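Local coordinates for hemin ABC transporter, periplasmic hemin-binding protein HutB (Vibrio cholerae, PDB 5KHL) that probably binds hemin in the periplasm and delivers it to an inner-membrane ABC transporter for import into the cell, at residues 41-44 with 45-48; 84-87 with 88-92; 194-197 with 198-201; 229-232 with 233-236. All coordinates share one frame; numbering follows the deposited sequence.

The four contacts fall in the two lobes of a periplasmic binding protein of the single-helix-linked type and follow one another along the chain. Contacts 1 and 2 belong to the N-terminal lobe, at the end of the outermost strand 39-42 of its parallel sheet and at the start of helix 85-93; their centres lie about 20 Å apart. Contacts 3 and 4 begin helices 197-203 and 235-238 in the C-terminal lobe. With centres about 11 Å apart they touch directly, Met197 CG meeting Met230 CG at 3.5 Å. Centres in different lobes are about 35 to 48 Å apart, so the pairs lie in separate lobes and have no contact with each other.

Contact 1 (41-44 with 45-48)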
loop_
_atom_site.group_PDB
_atom_site.type_symbol
_atom_site.label_atom_id
_atom_site.label_comp_id
_atom_site.label_asym_id
_atom_site.label_seq_id
_atom_site.Cartn_x
_atom_site.Cartn_y
_atom_site.Cartn_z
ATOM N N ALA A 41 11.710 13.869 -9.381
ATOM C CA ALA A 41 12.097 13.355 -8.071
ATOM C C ALA A 41 10.958 12.553 -7.460
ATOM O O ALA A 41 9.806 12.778 -7.762
ATOM C CB ALA A 41 12.490 14.500 -7.150
ATOM N N VAL A 42 11.302 11.634 -6.570
ATOM C CA VAL A 42 10.339 10.769 -5.908
ATOM C C VAL A 42 10.665 10.742 -4.422
ATOM O O VAL A 42 11.681 11.269 -4.005
ATOM C CB VAL A 42 10.363 9.329 -6.473
ATOM C CG1 VAL A 42 10.298 9.358 -7.978
ATOM C CG2 VAL A 42 11.615 8.583 -6.031
ATOM N N ASP A 43 9.805 10.124 -3.622
ATOM C CA ASP A 43 10.034 10.070 -2.185
ATOM C C ASP A 43 10.779 8.781 -1.849
ATOM O O ASP A 43 11.014 7.977 -2.736
ATOM C CB ASP A 43 8.709 10.141 -1.434
ATOM C CG ASP A 43 7.905 8.870 -1.590
ATOM O OD1 ASP A 43 7.456 8.597 -2.715
ATOM O OD2 ASP A 43 7.741 8.136 -0.605
ATOM N N VAL A 44 11.137 8.573 -0.585
ATOM C CA VAL A 44 11.895 7.379 -0.205
ATOM C C VAL A 44 11.143 6.072 -0.477
ATOM O O VAL A 44 11.770 5.068 -0.843
ATOM C CB VAL A 44 12.293 7.397 1.286
ATOM C CG1 VAL A 44 13.324 8.490 1.547
ATOM C CG2 VAL A 44 11.064 7.578 2.169
ATOM N N THR A 45 9.815 6.085 -0.304
ATOM C CA THR A 45 8.987 4.875 -0.467
ATOM C C THR A 45 8.712 4.519 -1.930
ATOM O O THR A 45 8.208 3.438 -2.215
ATOM C CB THR A 45 7.584 4.984 0.257
ATOM O OG1 THR A 45 6.717 5.899 -0.435
ATOM C CG2 THR A 45 7.724 5.429 1.685
ATOM N N SER A 46 9.027 5.430 -2.850
ATOM C CA SER A 46 8.720 5.214 -4.262
ATOM C C SER A 46 9.760 4.344 -4.918
ATOM O O SER A 46 10.921 4.390 -4.558
ATOM C CB SER A 46 8.619 6.537 -5.025
ATOM O OG SER A 46 7.388 7.180 -4.777
ATOM N N GLU A 47 9.326 3.542 -5.883
ATOM C CA GLU A 47 10.239 2.718 -6.660
ATOM C C GLU A 47 10.211 3.103 -8.126
ATOM O O GLU A 47 9.148 3.227 -8.743
ATOM C CB GLU A 47 9.916 1.245 -6.482
ATOM C CG GLU A 47 10.517 0.711 -5.206
ATOM C CD GLU A 47 9.635 -0.317 -4.548
ATOM O OE1 GLU A 47 10.216 -1.237 -3.939
ATOM O OE2 GLU A 47 8.381 -0.212 -4.638
ATOM N N VAL A 48 11.407 3.317 -8.657
ATOM C CA VAL A 48 11.600 3.818 -9.996
ATOM C C VAL A 48 12.821 3.096 -10.512
ATOM O O VAL A 48 13.618 2.589 -9.723
ATOM C CB VAL A 48 11.795 5.366 -10.024
ATOM C CG1 VAL A 48 10.509 6.090 -9.559
ATOM C CG2 VAL A 48 13.006 5.779 -9.196
#
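A type I beta turn from Asp43 to Ser46 carries the chain away from strand 39-42, the outermost strand of the parallel sheet in the N-terminal lobe, and the Asp43 carboxylate organises it as an Asx turn. The turn itself is closed by Ser46 N, which donates to Asp43 O at 3.2 Å. Inside it, Asp43 OD2 accepts a hydrogen bond from Thr45 N at 2.9 Å; the amide approaches from well above the carboxylate plane, 66° out of it. The same oxygen receives the Thr45 hydroxyl, with OG1 at 2.5 Å. Asp43 OD1 accepts instead from Ser46 OG, also at 2.5 Å and nearly in line with the C-O bond. Both hydroxyl bonds are shorter than usual, and their exact lengths are doubtful. Three donors of the turn thus engage both carboxylate oxygens, which should restrict the rotation of the group. Asp43 can do this because its CG sits between the backbone N and the carbonyl carbon (chi1 71°), folding the carboxylate back over the residues that follow. The two hydroxyls extend the network into the lobe: Thr45 OG1 also bonds to Ser24 N, and Ser46 OG to Thr27 OG1, so the turn is tied to the start of helix 24-32. Beneath the polar part lies an apolar one. Val42 CB rests on Ser46 CB at 3.6 Å, and farther along Val42 and Val48 reach toward each other tip to tip, Val42 CG1 meeting Val48 CG1 at 3.6 Å.

Contact 2 (84-87 with 88-92); sequences PDTA and LQQLR
Thr86 is flanked by two glutamines in the first turns of helix 85-93, the helix of a beta-alpha-beta unit between strands 75-78 and 97-100, with Pro84 at the N-cap. The Gln90 side chain runs alongside that of Thr86 and points the same way, so that Gln90 NE2 donates a hydrogen bond to Thr86 O at 3.3 Å. This amide donor comes from above the carbonyl plane, 53° out of it, and a sulfate ion lies about 5 Å from the side chain. Gln89 slants across Thr86 instead and lays its amide carbon CD on Thr86 CA at 3.6 Å. Its first torsion, 21°, is close to eclipsed and brings Gln89 CG to 3.0 Å from Asp85 O, a close approach that may be strained. The inner side belongs to Ala87, Leu88 and Leu91: Ala87 lies on Ala65 of helix 65-69, and both leucines cover Leu76 of the sheet. Pro84 O accepts from two amides, Ala87 N and Leu88 N, which starts the helical bonding after a cis peptide. On the exposed side Asp85 lies near Arg92, too far off for a salt bridge; Asp85 OD2 stands at the guanidinium edge, near its plane, 4.4 Å from Arg92 NH1.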
loop_
_atom_site.group_PDB
_atom_site.type_symbol
_atom_site.label_atom_id
_atom_site.label_comp_id
_atom_site.label_asym_id
_atom_site.label_seq_id
_atom_site.Cartn_x
_atom_site.Cartn_y
_atom_site.Cartn_z
ATOM N N PRO A 84 6.022 19.183 6.117
ATOM C CA PRO A 84 5.102 19.982 6.933
ATOM C C PRO A 84 4.378 21.074 6.136
ATOM O O PRO A 84 4.761 21.386 4.998
ATOM C CB PRO A 84 6.022 20.593 7.988
ATOM C CG PRO A 84 7.306 20.720 7.305
ATOM C CD PRO A 84 7.424 19.492 6.438
ATOM N N ASP A 85 3.318 21.620 6.722
ATOM C CA ASP A 85 2.481 22.549 5.994
ATOM C C ASP A 85 3.246 23.815 5.649
ATOM O O ASP A 85 3.023 24.414 4.602
ATOM C CB ASP A 85 1.224 22.873 6.789
ATOM C CG ASP A 85 -0.018 22.333 6.118
ATOM O OD1 ASP A 85 -0.279 21.117 6.243
ATOM O OD2 ASP A 85 -0.722 23.115 5.446
ATOM N N THR A 86 4.173 24.196 6.516
ATOM C CA THR A 86 4.980 25.383 6.279
ATOM C C THR A 86 5.844 25.274 5.012
ATOM O O THR A 86 6.196 26.285 4.408
ATOM C CB THR A 86 5.875 25.694 7.485
ATOM O OG1 THR A 86 6.561 26.932 7.261
ATOM C CG2 THR A 86 6.879 24.571 7.720
ATOM N N ALA A 87 6.178 24.054 4.603
ATOM C CA ALA A 87 6.957 23.860 3.384
ATOM C C ALA A 87 6.019 23.875 2.195
ATOM O O ALA A 87 6.346 24.400 1.126
ATOM C CB ALA A 87 7.734 22.560 3.432
ATOM N N LEU A 88 4.836 23.304 2.391
ATOM C CA LEU A 88 3.848 23.293 1.337
ATOM C C LEU A 88 3.426 24.708 0.949
ATOM O O LEU A 88 3.175 24.969 -0.223
ATOM C CB LEU A 88 2.639 22.461 1.755
ATOM C CG LEU A 88 2.989 21.019 2.146
ATOM C CD1 LEU A 88 1.730 20.248 2.483
ATOM C CD2 LEU A 88 3.799 20.321 1.053
ATOM N N GLN A 89 3.355 25.627 1.910
ATOM C CA GLN A 89 3.002 27.014 1.571
ATOM C C GLN A 89 4.112 27.666 0.753
ATOM O O GLN A 89 3.836 28.348 -0.231
ATOM C CB GLN A 89 2.705 27.868 2.820
ATOM C CG GLN A 89 3.295 27.346 4.116
ATOM C CD GLN A 89 3.416 28.399 5.224
ATOM O OE1 GLN A 89 4.117 29.408 5.071
ATOM N NE2 GLN A 89 2.755 28.148 6.357
ATOM N N GLN A 90 5.358 27.442 1.158
ATOM C CA GLN A 90 6.520 27.961 0.435
ATOM C C GLN A 90 6.560 27.507 -1.029
ATOM O O GLN A 90 7.055 28.216 -1.903
ATOM C CB GLN A 90 7.811 27.540 1.146
ATOM C CG GLN A 90 7.940 28.072 2.565
ATOM C CD GLN A 90 9.313 27.821 3.171
ATOM O OE1 GLN A 90 10.348 28.103 2.552
ATOM N NE2 GLN A 90 9.328 27.287 4.392
ATOM N N LEU A 91 6.038 26.321 -1.298
ATOM C CA LEU A 91 5.966 25.833 -2.664
ATOM C C LEU A 91 4.829 26.509 -3.418
ATOM O O LEU A 91 5.022 27.023 -4.521
ATOM C CB LEU A 91 5.788 24.322 -2.664
ATOM C CG LEU A 91 6.913 23.572 -1.963
ATOM C CD1 LEU A 91 6.531 22.099 -1.837
ATOM C CD2 LEU A 91 8.221 23.737 -2.727
ATOM N N ARG A 92 3.645 26.495 -2.808
ATOM C CA ARG A 92 2.477 27.193 -3.328
ATOM C C ARG A 92 2.777 28.660 -3.604
ATOM O O ARG A 92 2.595 29.122 -4.721
ATOM C CB ARG A 92 1.305 27.094 -2.346
ATOM C CG ARG A 92 0.598 25.750 -2.316
ATOM C CD ARG A 92 -0.400 25.665 -1.171
ATOM N NE ARG A 92 -1.031 24.353 -1.096
ATOM C CZ ARG A 92 -1.228 23.674 0.033
ATOM N NH1 ARG A 92 -0.835 24.200 1.190
ATOM N NH2 ARG A 92 -1.814 22.474 0.001
#

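Contact 3 (194-197 with 198-201); sequences PLSM and ESMI
Ser196 is the N-cap of helix 197-203, and its hydroxyl closes the first turn: Ser199 N donates to Ser196 OG at 3.0 Å in a nearly straight bond, 168° at the hydrogen. Glu198 bends back along its chain until OE2 stands 3.4 Å from Ser196 OG, a weak pairing at most. The carbonyl of the cap residue is used as well, since Met200 N donates to Ser196 O at 3.2 Å. One residue on, Ile201 N donates to Met197 O and regular helical bonding is under way.

The apolar neighbour of the cap is Leu195. With its CG opposite the backbone N (chi1 179°), the side chain reaches the helix with both methyls. CD1 touches Ser199 CB at 3.6 Å, while CD2 meets the methyl CE of Met200 at 3.5 Å, the two chains crossing at about a right angle. Met197, modelled in two conformers, lies beside Met200 and points the same way in the one described, its CE close to the CE of Met200, a contact that rests on this conformer and is uncertain.

Farther out, the mixed sheet of the C-terminal lobe holds this first shell in place. Leu195 packs on Leu153 and Leu155 of strand 152-156 and on Val165 of the neighbouring strand, and Met200 shares Leu155 with it. Ile201 lies against Met230, its CG1 folded back to 3.2 Å from Met197 O.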
loop_
_atom_site.group_PDB
_atom_site.type_symbol
_atom_site.label_atom_id
_atom_site.label_comp_id
_atom_site.label_asym_id
_atom_site.label_seq_id
_atom_site.Cartn_x
_atom_site.Cartn_y
_atom_site.Cartn_z
ATOM N N PRO A 194 -3.405 -3.027 18.630
ATOM C CA PRO A 194 -2.862 -4.211 19.302
ATOM C C PRO A 194 -3.873 -5.349 19.296
ATOM O O PRO A 194 -5.065 -5.126 19.562
ATOM C CB PRO A 194 -2.602 -3.712 20.712
ATOM C CG PRO A 194 -2.244 -2.309 20.509
ATOM C CD PRO A 194 -3.120 -1.803 19.393
ATOM N N LEU A 195 -3.409 -6.548 18.959
ATOM C CA LEU A 195 -4.281 -7.713 18.918
ATOM C C LEU A 195 -4.042 -8.578 20.138
ATOM O O LEU A 195 -2.984 -9.197 20.265
ATOM C CB LEU A 195 -4.055 -8.528 17.640
ATOM C CG LEU A 195 -4.896 -9.803 17.486
ATOM C CD1 LEU A 195 -6.381 -9.484 17.494
ATOM C CD2 LEU A 195 -4.523 -10.560 16.223
ATOM N N SER A 196 -5.031 -8.610 21.028
ATOM C CA SER A 196 -4.941 -9.412 22.230
ATOM C C SER A 196 -4.680 -10.857 21.842
ATOM O O SER A 196 -5.229 -11.355 20.852
ATOM C CB SER A 196 -6.216 -9.293 23.065
ATOM O OG SER A 196 -7.046 -10.437 22.941
ATOM N N MET A 197 -3.812 -11.516 22.601
ATOM C CA MET A 197 -3.497 -12.912 22.333
ATOM C C MET A 197 -4.766 -13.770 22.301
ATOM O O MET A 197 -4.849 -14.714 21.516
ATOM C CB MET A 197 -2.507 -13.453 23.372
ATOM C CG MET A 197 -1.029 -13.385 22.972
ATOM S SD MET A 197 -0.669 -12.441 21.474
ATOM C CE MET A 197 -0.720 -13.716 20.226
ATOM N N GLU A 198 -5.754 -13.424 23.131
ATOM C CA GLU A 198 -7.034 -14.145 23.196
ATOM C C GLU A 198 -7.858 -14.020 21.909
ATOM O O GLU A 198 -8.407 -15.029 21.430
ATOM C CB GLU A 198 -7.880 -13.652 24.367
ATOM C CG GLU A 198 -7.196 -13.799 25.714
ATOM C CD GLU A 198 -7.235 -12.508 26.522
ATOM O OE1 GLU A 198 -7.900 -12.477 27.580
ATOM O OE2 GLU A 198 -6.602 -11.520 26.084
ATOM N N SER A 199 -7.961 -12.798 21.374
ATOM C CA SER A 199 -8.676 -12.543 20.127
ATOM C C SER A 199 -8.071 -13.374 18.998
ATOM O O SER A 199 -8.797 -13.962 18.198
ATOM C CB SER A 199 -8.638 -11.053 19.771
ATOM O OG SER A 199 -9.228 -10.252 20.784
ATOM N N MET A 200 -6.735 -13.429 18.957
ATOM C CA MET A 200 -6.028 -14.177 17.930
ATOM C C MET A 200 -6.357 -15.653 18.017
ATOM O O MET A 200 -6.699 -16.284 17.009
ATOM C CB MET A 200 -4.525 -13.978 18.030
ATOM C CG MET A 200 -3.818 -14.458 16.770
ATOM S SD MET A 200 -2.035 -14.374 16.917
ATOM C CE MET A 200 -1.783 -12.611 17.056
ATOM N N ILE A 201 -6.257 -16.204 19.217
ATOM C CA ILE A 201 -6.701 -17.571 19.450
ATOM C C ILE A 201 -8.155 -17.768 18.990
ATOM O O ILE A 201 -8.481 -18.756 18.327
ATOM C CB ILE A 201 -6.606 -17.952 20.926
ATOM C CG1 ILE A 201 -5.169 -17.867 21.427
ATOM C CG2 ILE A 201 -7.126 -19.343 21.137
ATOM C CD1 ILE A 201 -5.061 -18.107 22.935
#

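Contact 4 (229-232 with 233-236)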
loop_
_atom_site.group_PDB
_atom_site.type_symbol
_atom_site.label_atom_id
_atom_site.label_comp_id
_atom_site.label_asym_id
_atom_site.label_seq_id
_atom_site.Cartn_x
_atom_site.Cartn_y
_atom_site.Cartn_z
ATOM N N PRO A 229 4.063 -16.738 19.828
ATOM C CA PRO A 229 3.999 -18.160 20.188
ATOM C C PRO A 229 2.574 -18.702 20.311
ATOM O O PRO A 229 2.393 -19.919 20.419
ATOM C CB PRO A 229 4.710 -18.219 21.544
ATOM C CG PRO A 229 4.969 -16.787 21.951
ATOM C CD PRO A 229 4.254 -15.885 21.012
ATOM N N MET A 230 1.581 -17.816 20.294
ATOM C CA MET A 230 0.194 -18.245 20.431
ATOM C C MET A 230 -0.412 -18.631 19.084
ATOM O O MET A 230 -1.505 -19.207 19.034
ATOM C CB MET A 230 -0.642 -17.155 21.112
ATOM C CG MET A 230 -0.163 -16.793 22.517
ATOM S SD MET A 230 -0.003 -18.180 23.673
ATOM C CE MET A 230 -1.664 -18.840 23.661
ATOM N N LEU A 231 0.308 -18.324 18.003
ATOM C CA LEU A 231 -0.075 -18.799 16.678
ATOM C C LEU A 231 -0.090 -20.323 16.636
ATOM O O LEU A 231 -0.803 -20.919 15.829
ATOM C CB LEU A 231 0.865 -18.256 15.608
ATOM C CG LEU A 231 0.591 -16.805 15.229
ATOM C CD1 LEU A 231 1.728 -16.256 14.358
ATOM C CD2 LEU A 231 -0.755 -16.678 14.523
ATOM N N ALA A 232 0.686 -20.938 17.522
ATOM C CA ALA A 232 0.724 -22.389 17.675
ATOM C C ALA A 232 -0.661 -22.999 17.911
ATOM O O ALA A 232 -0.865 -24.187 17.665
ATOM C CB ALA A 232 1.667 -22.774 18.826
ATOM N N ALA A 233 -1.603 -22.187 18.389
ATOM C CA ALA A 233 -2.977 -22.637 18.623
ATOM C C ALA A 233 -3.947 -22.145 17.535
ATOM O O ALA A 233 -5.159 -22.097 17.754
ATOM C CB ALA A 233 -3.452 -22.183 19.997
ATOM N N THR A 234 -3.404 -21.769 16.377
ATOM C CA THR A 234 -4.200 -21.444 15.199
ATOM C C THR A 234 -3.757 -22.354 14.066
ATOM O O THR A 234 -2.636 -22.841 14.089
ATOM C CB THR A 234 -4.035 -19.982 14.776
ATOM O OG1 THR A 234 -2.681 -19.756 14.383
ATOM C CG2 THR A 234 -4.373 -19.062 15.925
ATOM N N PRO A 235 -4.642 -22.609 13.085
ATOM C CA PRO A 235 -4.263 -23.378 11.893
ATOM C C PRO A 235 -3.043 -22.802 11.197
ATOM O O PRO A 235 -2.123 -23.552 10.845
ATOM C CB PRO A 235 -5.498 -23.270 11.002
ATOM C CG PRO A 235 -6.617 -23.179 11.965
ATOM C CD PRO A 235 -6.095 -22.345 13.112
ATOM N N ALA A 236 -3.038 -21.487 11.009
ATOM C CA ALA A 236 -1.906 -20.815 10.392
ATOM C C ALA A 236 -0.606 -21.169 11.121
ATOM O O ALA A 236 0.388 -21.532 10.499
ATOM C CB ALA A 236 -2.134 -19.311 10.382
#
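Leu231 and Thr234 form the close side of a short 3-10 turn that leads into helix 235-238 of the C-terminal lobe, with Thr234 as its N-cap. Leu231 O is held by two donors from this one residue. Thr234 OG1 approaches at 2.6 Å, in the carbonyl plane and on a lone pair, whereas Thr234 N comes in at 2.8 Å from above that plane, 56° out of it. A first torsion of 64° tucks the hydroxyl between the backbone N and the carbonyl carbon, where it can turn back to the carbonyl and also bond to Gly237 N, the capping bond at the helix start. Thr234 OG1 thus links the 3-10 turn to the start of the next helix. Leu231 completes the buried side: its CD2 lies 3.6 Å from Thr234 OG1 and the side chain continues onto Val208 of strand 207-210 and onto Met200. Met200 SD lies 3.6 Å from Leu231 CD2.

The opposite character is found at Ala232 and Ala233, both exposed, whose small methyls make little more than neighbour contacts. Here the turn is closed by a backbone bond, Ala233 N donating to Met230 O at 3.1 Å. Gln204 adds a tie from the loop after helix 197-203, its NE2 bonding to Ala233 O. Toward this open side, Ala233 CB comes no nearer to Met230 O than 3.7 Å.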